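Local atomic coordinates of galacto-N-biose/lacto-N-biose I transporter substrate-binding protein (Bifidobacterium longum, PDB entry 2Z8F), a protein that binds galacto-N-biose, lacto-N-biose and also lacto-N-tetraose, and probably delivers such sugars to an ABC transporter for uptake. Residues Asn180-Leu185 / Ala372-Thr377. Sequence-based numbering, arbitrary orientation.
Sequences NMISGL and AKMNET. With BGC (beta-D-glucopyranose), chain C; GAL (beta-D-galactopyranose), chain B; NAG (2-acetamido-2-deoxy-beta-D-glucopyranose), chain D.
The flat carboxamide of Asn180 meets lacto-N-tetraose on one face and at one edge. Over the face sits the acetamido methyl of the N-acetylglucosamine, its C8 standing 3.6 Å almost straight above Asn180 CG, with the sugar's own amide plane tilted only about 30° from that of the side chain. At the edge, Asn180 ND2 donates a nearly straight bond to O2 of the internal galactose (2.9 Å, N-H...O angle 161°), while Glu177 takes a second from the same nitrogen. Asparagine suits the place because one short, planar group serves both sugars; an alanine here would probably leave galactose O2 without this donor and strip the methyl of the surface it rests on. From helix 367-380, Ala372 CB lies 3.4 Å from glucose O5, small enough for the ring to come close. The carboxamide of Asn375 has glucose C4 3.7 Å from its ND2, which bonds weakly to Asp176 O; its OD1 accepts from the backbone N of Gly179, tying helix 178-187 to helix 367-380.

Behind this polar front the helices touch through Met374. Its CG lies anti to the carbonyl carbon (chi1 -70°), and an extended chain bent only at chi3 brings CE to 3.9 Å from Ser183 N, flanked by Ser183 CB (4.1 Å) and Ile182 CG2 (4.4 Å). Ser183 OG bonds to the carbonyl O of Gly179, one turn earlier, which satisfies the hydroxyl beside the apolar methyl. No hydrogen bond joins 180-185 to 372-377 directly: the Met374 methyl closes the buried side between the helices, while the Asn180 amide bonds the sugar in the binding pocket and Asn375 packs beside the glucose.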
ATOM      1  N   ASN A 180       0.798  -1.000  -8.080  1.00 17.07           N
ATOM      2  CA  ASN A 180       1.110  -0.767  -6.654  1.00 17.63           C
ATOM      3  C   ASN A 180       2.222  -1.693  -6.169  1.00 17.66           C
ATOM      4  O   ASN A 180       3.214  -1.237  -5.578  1.00 18.55           O
ATOM      5  CB  ASN A 180      -0.158  -0.947  -5.775  1.00 18.25           C
ATOM      6  CG  ASN A 180      -1.341  -0.187  -6.317  1.00 20.40           C
ATOM      7  OD1 ASN A 180      -1.229   0.990  -6.657  1.00 20.42           O
ATOM      8  ND2 ASN A 180      -2.501  -0.859  -6.399  1.00 19.79           N
ATOM      9  N   MET A 181       2.049  -3.003  -6.399  1.00 16.89           N
ATOM     10  CA  MET A 181       3.024  -4.002  -5.965  1.00 16.11           C
ATOM     11  C   MET A 181       4.245  -4.004  -6.862  1.00 16.30           C
ATOM     12  O   MET A 181       5.389  -3.965  -6.372  1.00 16.31           O
ATOM     13  CB  MET A 181       2.400  -5.402  -5.907  1.00 16.96           C
ATOM     14  CG  MET A 181       3.394  -6.528  -5.632  1.00 17.58           C
ATOM     15  SD  MET A 181       2.563  -8.134  -5.490  1.00 22.05           S
ATOM     16  CE  MET A 181       1.721  -7.952  -3.900  1.00 20.20           C
ATOM     17  N   ILE A 182       4.026  -4.088  -8.175  1.00 15.25           N
ATOM     18  CA  ILE A 182       5.187  -4.194  -9.092  1.00 15.56           C
ATOM     19  C   ILE A 182       5.982  -2.895  -9.162  1.00 15.99           C
ATOM     20  O   ILE A 182       7.230  -2.922  -9.228  1.00 16.07           O
ATOM     21  CB  ILE A 182       4.791  -4.821 -10.468  1.00 15.68           C
ATOM     22  CG1 ILE A 182       4.648  -6.331 -10.279  1.00 15.77           C
ATOM     23  CG2 ILE A 182       5.905  -4.600 -11.494  1.00 16.50           C
ATOM     24  CD1 ILE A 182       4.041  -7.068 -11.527  1.00 18.60           C
ATOM     25  N   SER A 183       5.291  -1.758  -9.140  1.00 16.72           N
ATOM     26  CA  SER A 183       5.972  -0.463  -9.023  1.00 16.76           C
ATOM     27  C   SER A 183       6.817  -0.426  -7.738  1.00 17.18           C
ATOM     28  O   SER A 183       7.981   0.011  -7.750  1.00 17.55           O
ATOM     29  CB  SER A 183       4.978   0.706  -9.027  1.00 17.87           C
ATOM     30  OG  SER A 183       4.130   0.672  -7.893  1.00 17.02           O
ATOM     31  N   GLY A 184       6.266  -0.940  -6.644  1.00 16.99           N
ATOM     32  CA  GLY A 184       6.996  -0.915  -5.370  1.00 15.85           C
ATOM     33  C   GLY A 184       8.230  -1.814  -5.412  1.00 15.46           C
ATOM     34  O   GLY A 184       9.295  -1.445  -4.894  1.00 15.69           O
ATOM     35  N   LEU A 185       8.108  -2.999  -6.013  1.00 15.46           N
ATOM     36  CA  LEU A 185       9.248  -3.935  -6.120  1.00 15.35           C
ATOM     37  C   LEU A 185      10.352  -3.334  -6.979  1.00 16.31           C
ATOM     38  O   LEU A 185      11.531  -3.355  -6.600  1.00 16.09           O
ATOM     39  CB  LEU A 185       8.774  -5.264  -6.714  1.00 16.42           C
ATOM     40  CG  LEU A 185       7.784  -6.021  -5.804  1.00 13.96           C
ATOM     41  CD1 LEU A 185       7.274  -7.198  -6.605  1.00 15.65           C
ATOM     42  CD2 LEU A 185       8.483  -6.529  -4.548  1.00 14.94           C
ATOM     43  N   ALA A 372      -2.967   2.442 -13.723  1.00 17.54           N
ATOM     44  CA  ALA A 372      -4.016   1.885 -14.580  1.00 17.58           C
ATOM     45  C   ALA A 372      -3.410   1.191 -15.806  1.00 17.93           C
ATOM     46  O   ALA A 372      -3.759   0.042 -16.123  1.00 18.00           O
ATOM     47  CB  ALA A 372      -5.005   2.975 -14.989  1.00 18.32           C
ATOM     48  N   LYS A 373      -2.458   1.866 -16.455  1.00 17.97           N
ATOM     49  CA  LYS A 373      -1.795   1.319 -17.654  1.00 18.27           C
ATOM     50  C   LYS A 373      -0.971   0.098 -17.290  1.00 17.75           C
ATOM     51  O   LYS A 373      -0.984  -0.899 -18.009  1.00 17.29           O
ATOM     52  CB  LYS A 373      -0.884   2.360 -18.329  1.00 18.38           C
ATOM     53  CG  LYS A 373      -0.327   1.846 -19.669  1.00 20.75           C
ATOM     54  CD  LYS A 373      -1.458   1.857 -20.681  1.00 25.63           C
ATOM     55  CE  LYS A 373      -1.176   1.023 -21.878  1.00 31.44           C
ATOM     56  NZ  LYS A 373      -2.349   1.194 -22.782  1.00 32.25           N
ATOM     57  N   MET A 374      -0.249   0.176 -16.164  1.00 17.16           N
ATOM     58  CA  MET A 374       0.529  -0.964 -15.686  1.00 16.59           C
ATOM     59  C   MET A 374      -0.311  -2.218 -15.491  1.00 17.08           C
ATOM     60  O   MET A 374       0.080  -3.300 -15.909  1.00 16.25           O
ATOM     61  CB  MET A 374       1.314  -0.605 -14.403  1.00 17.03           C
ATOM     62  CG  MET A 374       2.479   0.380 -14.669  1.00 15.37           C
ATOM     63  SD  MET A 374       3.315   0.744 -13.098  1.00 17.40           S
ATOM     64  CE  MET A 374       4.081  -0.766 -12.742  1.00 15.48           C
ATOM     65  N   ASN A 375      -1.496  -2.054 -14.900  1.00 16.88           N
ATOM     66  CA  ASN A 375      -2.397  -3.178 -14.691  1.00 17.46           C
ATOM     67  C   ASN A 375      -2.915  -3.768 -16.014  1.00 17.14           C
ATOM     68  O   ASN A 375      -2.982  -4.980 -16.167  1.00 18.31           O
ATOM     69  CB  ASN A 375      -3.594  -2.726 -13.868  1.00 16.29           C
ATOM     70  CG  ASN A 375      -3.279  -2.575 -12.372  1.00 20.22           C
ATOM     71  OD1 ASN A 375      -2.111  -2.591 -11.939  1.00 18.89           O
ATOM     72  ND2 ASN A 375      -4.346  -2.470 -11.572  1.00 23.35           N
ATOM     73  N   GLU A 376      -3.286  -2.904 -16.941  1.00 18.06           N
ATOM     74  CA  GLU A 376      -3.759  -3.336 -18.250  1.00 19.24           C
ATOM     75  C   GLU A 376      -2.679  -4.134 -18.965  1.00 19.70           C
ATOM     76  O   GLU A 376      -2.918  -5.225 -19.474  1.00 20.24           O
ATOM     77  CB  GLU A 376      -4.110  -2.115 -19.057  1.00 20.60           C
ATOM     78  CG  GLU A 376      -4.750  -2.425 -20.410  1.00 24.72           C
ATOM     79  CD  GLU A 376      -4.968  -1.164 -21.190  1.00 28.96           C
ATOM     80  OE1 GLU A 376      -4.030  -0.709 -21.861  1.00 30.92           O
ATOM     81  OE2 GLU A 376      -6.086  -0.620 -21.134  1.00 33.21           O
ATOM     82  N   THR A 377      -1.468  -3.590 -18.998  1.00 18.49           N
ATOM     83  CA  THR A 377      -0.376  -4.290 -19.651  1.00 17.54           C
ATOM     84  C   THR A 377       0.034  -5.577 -18.909  1.00 17.68           C
ATOM     85  O   THR A 377       0.329  -6.596 -19.548  1.00 17.71           O
ATOM     86  CB  THR A 377       0.784  -3.301 -19.904  1.00 17.28           C
ATOM     87  OG1 THR A 377       0.279  -2.209 -20.689  1.00 19.02           O
ATOM     88  CG2 THR A 377       1.960  -3.977 -20.610  1.00 17.75           C
TER
HETATM   89  C2  BGC C   1      -8.263  -0.386 -12.547  1.00 30.46           C
HETATM   90  C3  BGC C   1      -8.193  -0.533 -11.027  1.00 29.88           C
HETATM   91  C4  BGC C   1      -6.848  -0.024 -10.451  1.00 26.98           C
HETATM   92  C5  BGC C   1      -6.526   1.353 -11.054  1.00 27.80           C
HETATM   93  C6  BGC C   1      -5.185   1.967 -10.636  1.00 27.20           C
HETATM   94  C1  BGC C   1      -7.870   1.015 -12.968  1.00 28.66           C
HETATM   95  O1  BGC C   1      -7.877   1.037 -14.377  1.00 29.58           O
HETATM   96  O2  BGC C   1      -9.578  -0.653 -13.015  1.00 31.31           O
HETATM   97  O3  BGC C   1      -8.396  -1.897 -10.736  1.00 33.65           O
HETATM   98  O4  BGC C   1      -6.933   0.116  -9.037  1.00 23.46           O
HETATM   99  O5  BGC C   1      -6.562   1.306 -12.477  1.00 26.92           O
HETATM  100  O6  BGC C   1      -5.262   3.369 -10.871  1.00 28.96           O
HETATM  101  C1  GAL B   2      -6.602  -1.040  -8.272  1.00 22.12           C
HETATM  102  C2  GAL B   2      -6.346  -0.490  -6.860  1.00 19.52           C
HETATM  103  C3  GAL B   2      -6.300  -1.567  -5.784  1.00 17.69           C
HETATM  104  C4  GAL B   2      -7.496  -2.517  -5.909  1.00 20.80           C
HETATM  105  C5  GAL B   2      -7.603  -3.020  -7.351  1.00 22.18           C
HETATM  106  C6  GAL B   2      -8.838  -3.891  -7.577  1.00 24.46           C
HETATM  107  O2  GAL B   2      -5.130   0.213  -6.898  1.00 21.11           O
HETATM  108  O3  GAL B   2      -6.250  -0.815  -4.570  1.00 18.45           O
HETATM  109  O4  GAL B   2      -8.634  -1.749  -5.618  1.00 22.10           O
HETATM  110  O5  GAL B   2      -7.694  -1.929  -8.234  1.00 22.28           O
HETATM  111  O6  GAL B   2      -8.830  -4.288  -8.952  1.00 26.92           O
HETATM  112  C1  NAG D   3      -6.019  -1.557  -3.364  1.00 17.18           C
HETATM  113  C2  NAG D   3      -5.497  -0.557  -2.331  1.00 15.61           C
HETATM  114  C3  NAG D   3      -5.458  -1.091  -0.892  1.00 15.90           C
HETATM  115  C4  NAG D   3      -6.801  -1.799  -0.557  1.00 16.84           C
HETATM  116  C5  NAG D   3      -7.072  -2.832  -1.658  1.00 17.88           C
HETATM  117  C6  NAG D   3      -8.297  -3.696  -1.342  1.00 21.08           C
HETATM  118  C7  NAG D   3      -3.903   1.160  -2.902  1.00 16.02           C
HETATM  119  C8  NAG D   3      -2.490   1.475  -3.314  1.00 16.90           C
HETATM  120  N2  NAG D   3      -4.151  -0.129  -2.757  1.00 16.83           N
HETATM  121  O3  NAG D   3      -5.196   0.090  -0.148  1.00 15.72           O
HETATM  122  O4  NAG D   3      -6.669  -2.470   0.671  1.00 19.40           O
HETATM  123  O5  NAG D   3      -7.226  -2.128  -2.878  1.00 18.68           O
HETATM  124  O6  NAG D   3      -9.437  -2.874  -1.358  1.00 21.50           O
HETATM  125  O7  NAG D   3      -4.694   2.083  -2.705  1.00 17.59           O